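Local coordinates for protein lasso peptide isopeptidase AtxE2 (Asticcacaulis excentricus, PDB 5TXE) that hydrolyses the isopeptide bond of the lasso peptides astexin-2 and astexin-3, opening these threaded substrates into linear peptides, at residues S395-L407 / E414-Q426. The protein carries 1 engineered substitution. Sequence-based numbering, arbitrary orientation.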
# COMPACT_ATOMS: atom_id res chain seq x y z
N SER A 395 -6.68 -23.03 6.36
CA SER A 395 -6.28 -24.46 6.45
C SER A 395 -7.35 -25.40 5.82
O SER A 395 -7.03 -26.54 5.52
CB SER A 395 -5.87 -24.89 7.87
OG SER A 395 -6.93 -24.70 8.79
N ARG A 396 -8.59 -24.91 5.60
CA ARG A 396 -9.51 -25.55 4.60
C ARG A 396 -8.93 -25.78 3.18
O ARG A 396 -9.42 -26.61 2.44
CB ARG A 396 -10.76 -24.71 4.45
CG ARG A 396 -11.56 -24.76 5.72
CD ARG A 396 -12.92 -24.09 5.66
NE ARG A 396 -13.22 -23.49 6.96
CZ ARG A 396 -14.24 -22.66 7.18
NH1 ARG A 396 -15.05 -22.34 6.17
NH2 ARG A 396 -14.43 -22.15 8.39
N TYR A 397 -7.89 -25.03 2.80
CA TYR A 397 -7.34 -25.11 1.48
C TYR A 397 -6.00 -25.80 1.62
O TYR A 397 -5.45 -25.82 2.69
CB TYR A 397 -7.20 -23.69 0.90
CG TYR A 397 -8.52 -23.07 0.49
CD1 TYR A 397 -9.08 -23.32 -0.77
CD2 TYR A 397 -9.20 -22.24 1.33
CE1 TYR A 397 -10.30 -22.77 -1.14
CE2 TYR A 397 -10.41 -21.67 0.97
CZ TYR A 397 -10.96 -21.94 -0.25
OH TYR A 397 -12.18 -21.36 -0.56
N ARG A 398 -5.48 -26.38 0.55
CA ARG A 398 -4.13 -26.92 0.59
C ARG A 398 -3.17 -25.78 0.33
O ARG A 398 -2.95 -25.37 -0.81
CB ARG A 398 -3.93 -28.06 -0.43
CG ARG A 398 -2.78 -29.02 -0.07
CD ARG A 398 -3.04 -30.46 -0.57
NE ARG A 398 -2.14 -31.07 -1.58
CZ ARG A 398 -0.88 -31.45 -1.34
NH1 ARG A 398 -0.31 -31.20 -0.16
NH2 ARG A 398 -0.18 -32.05 -2.30
N LEU A 399 -2.59 -25.29 1.41
CA LEU A 399 -1.74 -24.16 1.37
C LEU A 399 -0.32 -24.51 0.94
O LEU A 399 0.20 -25.52 1.31
CB LEU A 399 -1.70 -23.49 2.71
CG LEU A 399 -3.01 -22.90 3.18
CD1 LEU A 399 -2.78 -22.27 4.55
CD2 LEU A 399 -3.55 -21.84 2.26
N PRO A 400 0.30 -23.66 0.12
CA PRO A 400 1.72 -23.72 -0.16
C PRO A 400 2.51 -23.65 1.12
O PRO A 400 2.01 -23.18 2.17
CB PRO A 400 1.99 -22.43 -0.95
CG PRO A 400 0.71 -22.14 -1.61
CD PRO A 400 -0.35 -22.57 -0.63
N LYS A 401 3.75 -24.10 1.02
CA LYS A 401 4.68 -24.05 2.13
C LYS A 401 5.43 -22.71 2.03
O LYS A 401 5.88 -22.34 0.95
CB LYS A 401 5.62 -25.27 2.03
CG LYS A 401 6.69 -25.37 3.12
CD LYS A 401 7.78 -26.43 2.79
CE LYS A 401 9.22 -25.99 3.15
NZ LYS A 401 9.52 -26.10 4.61
N VAL A 402 5.57 -21.99 3.15
CA VAL A 402 6.30 -20.74 3.22
C VAL A 402 7.54 -20.83 4.12
O VAL A 402 7.47 -21.35 5.22
CB VAL A 402 5.42 -19.64 3.80
CG1 VAL A 402 6.12 -18.29 3.67
CG2 VAL A 402 4.13 -19.60 3.05
N GLU A 403 8.64 -20.25 3.70
CA GLU A 403 9.82 -20.24 4.50
C GLU A 403 10.48 -18.87 4.36
O GLU A 403 10.73 -18.41 3.26
CB GLU A 403 10.72 -21.36 3.97
CG GLU A 403 12.18 -21.06 4.08
CD GLU A 403 13.09 -22.17 3.50
OE1 GLU A 403 12.58 -23.15 2.84
OE2 GLU A 403 14.33 -21.99 3.71
N ARG A 404 10.79 -18.22 5.47
CA ARG A 404 11.46 -16.93 5.40
C ARG A 404 12.94 -17.06 5.18
O ARG A 404 13.59 -17.75 5.92
CB ARG A 404 11.26 -16.17 6.67
CG ARG A 404 11.86 -14.77 6.61
CD ARG A 404 11.06 -13.80 7.45
NE ARG A 404 9.77 -13.45 6.83
CZ ARG A 404 8.95 -12.51 7.29
NH1 ARG A 404 9.27 -11.78 8.38
NH2 ARG A 404 7.83 -12.27 6.66
N LEU A 405 13.46 -16.38 4.14
CA LEU A 405 14.85 -16.40 3.73
C LEU A 405 15.53 -15.18 4.31
O LEU A 405 14.93 -14.09 4.36
CB LEU A 405 15.03 -16.30 2.20
CG LEU A 405 14.37 -17.32 1.30
CD1 LEU A 405 14.47 -16.87 -0.15
CD2 LEU A 405 15.01 -18.67 1.47
N THR A 406 16.82 -15.34 4.62
CA THR A 406 17.63 -14.27 5.10
C THR A 406 19.02 -14.36 4.56
O THR A 406 19.61 -15.44 4.42
CB THR A 406 17.74 -14.28 6.63
OG1 THR A 406 18.25 -15.53 7.04
CG2 THR A 406 16.38 -14.02 7.33
N LEU A 407 19.55 -13.21 4.22
CA LEU A 407 20.90 -13.14 3.80
C LEU A 407 21.42 -11.70 3.94
O LEU A 407 20.65 -10.77 4.25
CB LEU A 407 21.08 -13.68 2.38
CG LEU A 407 20.39 -13.01 1.19
CD1 LEU A 407 21.06 -11.72 0.74
CD2 LEU A 407 20.39 -14.02 0.04
N GLU A 414 21.38 -6.30 5.39
CA GLU A 414 20.51 -7.41 5.78
C GLU A 414 19.26 -7.43 4.91
O GLU A 414 18.63 -6.41 4.71
CB GLU A 414 20.09 -7.27 7.26
CG GLU A 414 21.28 -7.31 8.23
CD GLU A 414 20.92 -7.11 9.69
OE1 GLU A 414 19.73 -7.03 10.07
OE2 GLU A 414 21.86 -7.12 10.48
N VAL A 415 18.91 -8.60 4.43
CA VAL A 415 17.77 -8.77 3.55
C VAL A 415 16.88 -9.89 4.09
O VAL A 415 17.39 -10.91 4.52
CB VAL A 415 18.26 -9.22 2.19
CG1 VAL A 415 17.08 -9.55 1.28
CG2 VAL A 415 19.14 -8.14 1.59
N PHE A 416 15.56 -9.69 4.06
CA PHE A 416 14.69 -10.86 4.14
C PHE A 416 13.79 -10.94 2.91
O PHE A 416 13.61 -9.94 2.18
CB PHE A 416 13.92 -10.89 5.46
CG PHE A 416 12.65 -10.04 5.47
CD1 PHE A 416 12.68 -8.72 5.87
CD2 PHE A 416 11.42 -10.61 5.15
CE1 PHE A 416 11.52 -7.95 5.94
CE2 PHE A 416 10.25 -9.86 5.18
CZ PHE A 416 10.30 -8.53 5.58
N SER A 417 13.26 -12.13 2.67
CA SER A 417 12.22 -12.36 1.70
C SER A 417 11.55 -13.66 2.01
O SER A 417 12.05 -14.39 2.84
CB SER A 417 12.82 -12.40 0.30
OG SER A 417 13.24 -11.10 -0.08
N ASP A 418 10.41 -13.96 1.38
CA ASP A 418 9.69 -15.20 1.62
C ASP A 418 9.71 -16.09 0.39
O ASP A 418 9.53 -15.62 -0.70
CB ASP A 418 8.26 -14.91 2.08
CG ASP A 418 8.20 -14.34 3.54
OD1 ASP A 418 8.76 -15.00 4.47
OD2 ASP A 418 7.63 -13.24 3.76
N LEU A 419 10.03 -17.37 0.60
CA LEU A 419 10.01 -18.38 -0.41
C LEU A 419 8.70 -19.13 -0.24
O LEU A 419 8.36 -19.57 0.84
CB LEU A 419 11.20 -19.28 -0.26
CG LEU A 419 11.18 -20.51 -1.16
CD1 LEU A 419 11.26 -20.10 -2.62
CD2 LEU A 419 12.31 -21.50 -0.83
N VAL A 420 7.97 -19.29 -1.34
CA VAL A 420 6.72 -20.02 -1.32
C VAL A 420 6.84 -21.18 -2.25
O VAL A 420 7.27 -21.00 -3.39
CB VAL A 420 5.59 -19.13 -1.78
CG1 VAL A 420 4.24 -19.79 -1.58
CG2 VAL A 420 5.66 -17.78 -1.05
N LEU A 421 6.51 -22.39 -1.80
CA LEU A 421 6.65 -23.57 -2.66
C LEU A 421 5.33 -24.23 -2.90
O LEU A 421 4.44 -24.16 -2.07
CB LEU A 421 7.59 -24.59 -2.02
CG LEU A 421 9.01 -24.03 -1.85
CD1 LEU A 421 9.87 -24.88 -0.90
CD2 LEU A 421 9.70 -23.91 -3.18
N PRO A 422 5.19 -24.92 -4.02
CA PRO A 422 3.93 -25.59 -4.27
C PRO A 422 3.59 -26.57 -3.18
O PRO A 422 4.50 -27.16 -2.61
CB PRO A 422 4.20 -26.36 -5.55
CG PRO A 422 5.38 -25.72 -6.16
CD PRO A 422 6.20 -25.16 -5.06
N PRO A 423 2.30 -26.74 -2.87
CA PRO A 423 1.87 -27.73 -1.84
C PRO A 423 2.50 -29.16 -1.92
O PRO A 423 2.84 -29.72 -0.88
CB PRO A 423 0.34 -27.78 -2.03
CG PRO A 423 -0.03 -26.53 -2.77
CD PRO A 423 1.15 -26.20 -3.62
N ASP A 424 2.68 -29.71 -3.12
CA ASP A 424 3.20 -31.08 -3.31
C ASP A 424 4.72 -31.08 -3.52
O ASP A 424 5.26 -32.01 -4.11
CB ASP A 424 2.49 -31.77 -4.50
CG ASP A 424 2.86 -31.14 -5.88
OD1 ASP A 424 3.37 -29.99 -5.93
OD2 ASP A 424 2.61 -31.78 -6.93
N TYR A 425 5.41 -30.04 -3.07
CA TYR A 425 6.83 -29.92 -3.36
C TYR A 425 7.62 -31.05 -2.77
O TYR A 425 7.64 -31.19 -1.55
CB TYR A 425 7.41 -28.60 -2.85
CG TYR A 425 8.87 -28.47 -3.20
CD1 TYR A 425 9.26 -28.47 -4.54
CD2 TYR A 425 9.86 -28.35 -2.23
CE1 TYR A 425 10.60 -28.33 -4.91
CE2 TYR A 425 11.21 -28.21 -2.59
CZ TYR A 425 11.59 -28.20 -3.92
OH TYR A 425 12.92 -28.08 -4.30
N GLN A 426 8.27 -31.84 -3.61
CA GLN A 426 9.23 -32.85 -3.13
C GLN A 426 10.62 -32.28 -3.29
O GLN A 426 10.96 -31.84 -4.39
CB GLN A 426 9.14 -34.16 -3.94
CG GLN A 426 7.73 -34.59 -4.40
CD GLN A 426 7.03 -35.54 -3.43
OE1 GLN A 426 7.34 -36.73 -3.38
NE2 GLN A 426 6.06 -35.02 -2.68
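Lys401-Leu421, Glu403-Leu419, Leu405-Ser417 and Leu407-Val415 each share two backbone hydrogen bonds, such as Leu419 N to Glu403 O at 2.9 Å, joining strands 401-407 and 414-421 into an antiparallel beta hairpin. At the non-hydrogen-bonded pairs Val402-Val420 and Thr406-Phe416, CA-H...O contacts add to the pairing, Phe416 CA lying 3.2 Å from Leu405 O.

The polar centre is a salt bridge. Arg404 grips the Asp418 carboxylate side-on, NE to OD1 at 3.0 Å and nearly straight (174°), NH2 to OD2 at 3.1 Å on the syn lone pair. With CG anti to the backbone N (chi1 -176°) and bends at chi2 and chi3, the chain brings its guanidinium to the Phe416 ring, Phe416 CE2 lying over the centre of one guanidinium face, 3.6 Å from Arg404 CZ, with the two planes 37° apart. Asn327 takes NH1 and Ser440 binds Asp418 OD2, so both charged groups have second partners. A leucine in place of Arg404 would probably leave the buried Asp418 carboxylate without its countercharge.

Apolar contacts join Leu405 CG to Leu419 CB (4.0 Å); just before the strand, Pro400 CB packs on Val420 CG1 (3.5 Å). Beyond the strands, Pro423 CB covers a face of the Arg398 guanidinium.

The hairpin edges the mixed sheet of the alpha/beta-hydrolase domain: strand 414-421 adjoins strand 463-467, helix 494-512 packs against Leu407, Val415 and Leu419, and helix 454-459 against Pro400 and Val420.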